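Local structure of phosphotriesterase homology protein (Escherichia coli, 1BF6) at residues A[11-16]-A[122-127]. The protein uses two zinc ions per subunit to hydrolyse phosphorylated glyceryl acetates, and also acts on aromatic acetates and propionates. Numbering follows the deposited sequence.
With ZN (zinc ion), chain C; ZN (zinc ion), chain D.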
loop_
_atom_site.group_PDB
_atom_site.type_symbol
_atom_site.label_atom_id
_atom_site.label_comp_id
_atom_site.label_asym_id
_atom_site.label_seq_id
_atom_site.Cartn_x
_atom_site.Cartn_y
_atom_site.Cartn_z
ATOM N N HIS A 11 -0.485 -2.340 2.812
ATOM C CA HIS A 11 -0.763 -0.942 2.455
ATOM C C HIS A 11 -1.398 -0.183 3.606
ATOM O O HIS A 11 -2.611 -0.242 3.798
ATOM C CB HIS A 11 -1.710 -0.900 1.261
ATOM C CG HIS A 11 -1.904 0.473 0.693
ATOM N ND1 HIS A 11 -1.524 0.834 -0.586
ATOM C CD2 HIS A 11 -2.429 1.593 1.256
ATOM C CE1 HIS A 11 -1.821 2.121 -0.767
ATOM N NE2 HIS A 11 -2.369 2.621 0.319
ATOM N N GLU A 12 -0.578 0.564 4.330
ATOM C CA GLU A 12 -1.044 1.331 5.473
ATOM C C GLU A 12 -0.372 2.690 5.576
ATOM O O GLU A 12 0.613 2.980 4.888
ATOM C CB GLU A 12 -0.730 0.575 6.770
ATOM C CG GLU A 12 -1.385 -0.790 6.896
ATOM C CD GLU A 12 -2.891 -0.729 6.832
ATOM O OE1 GLU A 12 -3.483 0.318 7.174
ATOM O OE2 GLU A 12 -3.496 -1.739 6.433
ATOM N N HIS A 13 -0.922 3.520 6.454
ATOM C CA HIS A 13 -0.360 4.821 6.748
ATOM C C HIS A 13 -0.261 4.901 8.250
ATOM O O HIS A 13 -1.232 4.587 8.936
ATOM C CB HIS A 13 -1.266 5.943 6.248
ATOM C CG HIS A 13 -1.391 5.979 4.766
ATOM N ND1 HIS A 13 -0.447 6.538 3.931
ATOM C CD2 HIS A 13 -2.322 5.425 3.956
ATOM C CE1 HIS A 13 -0.819 6.301 2.677
ATOM N NE2 HIS A 13 -1.949 5.631 2.649
ATOM N N LEU A 14 0.929 5.215 8.755
ATOM C CA LEU A 14 1.157 5.382 10.190
ATOM C C LEU A 14 1.233 6.878 10.489
ATOM O O LEU A 14 0.854 7.334 11.572
ATOM C CB LEU A 14 2.441 4.681 10.621
ATOM C CG LEU A 14 2.385 3.171 10.376
ATOM C CD1 LEU A 14 3.631 2.531 10.952
ATOM C CD2 LEU A 14 1.135 2.594 11.023
ATOM N N HIS A 15 1.782 7.629 9.535
ATOM C CA HIS A 15 1.866 9.065 9.664
ATOM C C HIS A 15 1.668 9.683 8.295
ATOM O O HIS A 15 2.547 9.627 7.431
ATOM C CB HIS A 15 3.185 9.537 10.270
ATOM C CG HIS A 15 3.253 11.023 10.442
ATOM N ND1 HIS A 15 3.231 11.895 9.375
ATOM C CD2 HIS A 15 3.306 11.794 11.556
ATOM C CE1 HIS A 15 3.268 13.139 9.822
ATOM N NE2 HIS A 15 3.314 13.105 11.142
ATOM N N ILE A 16 0.477 10.230 8.102
ATOM C CA ILE A 16 0.112 10.875 6.857
ATOM C C ILE A 16 -0.598 12.164 7.217
ATOM O O ILE A 16 -1.265 12.246 8.254
ATOM C CB ILE A 16 -0.799 9.973 5.980
ATOM C CG1 ILE A 16 -1.162 10.696 4.683
ATOM C CG2 ILE A 16 -2.055 9.542 6.748
ATOM C CD1 ILE A 16 -1.885 9.837 3.674
ATOM N N ILE A 122 8.902 1.838 -3.851
ATOM C CA ILE A 122 8.511 3.036 -4.615
ATOM C C ILE A 122 7.001 2.964 -4.523
ATOM O O ILE A 122 6.355 2.137 -5.179
ATOM C CB ILE A 122 8.957 2.948 -6.086
ATOM C CG1 ILE A 122 10.489 2.912 -6.167
ATOM C CG2 ILE A 122 8.343 4.099 -6.895
ATOM C CD1 ILE A 122 10.994 2.258 -7.416
ATOM N N ALA A 123 6.419 3.885 -3.769
ATOM C CA ALA A 123 4.975 3.761 -3.534
ATOM C C ALA A 123 4.390 5.033 -2.909
ATOM O O ALA A 123 5.196 5.813 -2.456
ATOM C CB ALA A 123 4.807 2.679 -2.444
ATOM N N GLU A 124 3.124 5.238 -2.539
ATOM C CA GLU A 124 2.048 4.805 -3.316
ATOM C C GLU A 124 1.922 5.647 -4.592
ATOM O O GLU A 124 1.755 6.858 -4.401
ATOM C CB GLU A 124 0.634 4.527 -2.741
ATOM C CG GLU A 124 0.003 5.769 -2.078
ATOM C CD GLU A 124 -1.412 5.302 -1.559
ATOM O OE1 GLU A 124 -1.952 4.965 -2.572
ATOM O OE2 GLU A 124 -1.322 5.563 -0.380
ATOM N N ILE A 125 2.247 5.100 -5.757
ATOM C CA ILE A 125 2.171 5.905 -6.960
ATOM C C ILE A 125 0.821 5.708 -7.605
ATOM O O ILE A 125 0.444 4.599 -7.988
ATOM C CB ILE A 125 3.398 5.674 -7.893
ATOM C CG1 ILE A 125 3.445 4.249 -8.415
ATOM C CG2 ILE A 125 4.705 5.940 -7.103
ATOM C CD1 ILE A 125 4.538 4.042 -9.472
ATOM N N GLY A 126 0.052 6.791 -7.652
ATOM C CA GLY A 126 -1.284 6.685 -8.191
ATOM C C GLY A 126 -1.679 7.386 -9.467
ATOM O O GLY A 126 -0.942 8.192 -10.048
ATOM N N THR A 127 -2.857 6.999 -9.929
ATOM C CA THR A 127 -3.461 7.577 -11.108
ATOM C C THR A 127 -4.846 8.075 -10.687
ATOM O O THR A 127 -5.374 7.677 -9.635
ATOM C CB THR A 127 -3.561 6.565 -12.268
ATOM O OG1 THR A 127 -4.151 5.347 -11.798
ATOM C CG2 THR A 127 -2.168 6.275 -12.856
HETATM ZN ZN ZN C . -3.025 4.684 1.027
HETATM ZN ZN ZN D . -4.108 4.929 -2.133
#
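The backbones of 11-16 and 122-127 stay well apart: the nearest CA atoms, those of His11 and Glu124, are 8.6 Å from one another, and metal rather than backbone joins them. The peptide bond between Ala123 and Glu124 is cis. Glu124 CB is directed toward 11-16, and with CG lodged between the backbone N and the carbonyl carbon (chi1 60°) the extended chain carries the carboxylate to both zincs. Its OE2 binds the chain C zinc at 2.4 Å, its OE1 the chain D zinc at 2.2 Å, an instance of a carboxylate bridging two metals and tying together strands that do not pair. The chain C zinc is also held by His11 NE2 at 2.3 Å and His13 NE2 at 2.2 Å, the His-X-His pair of the phosphotriesterase family; both nitrogens lie close to OE2 through the shared zinc, without a hydrogen bond. The His13 ring is nearly coplanar with the carboxylate, 13° apart, and presents its edge to OE2. The His11 ring stands at 83°, with OE1 in plane at its edge by CE1. Ile16 CD1 rests 3.6 Å above one face of the His13 ring, and a hydrogen bond between His13 ND1 and Thr54 OG1, together with zinc at NE2, would hold its rotation. Asp242 completes the protein ligands of the chain C zinc, His157 and His185 those of the chain D zinc. The centre lies at the C-terminal ends of the TIM-barrel strands, where 7-12 pairs with 47-52 and 122-126 with 154-157, while helix 134-150 packs against Ile125 and Thr127.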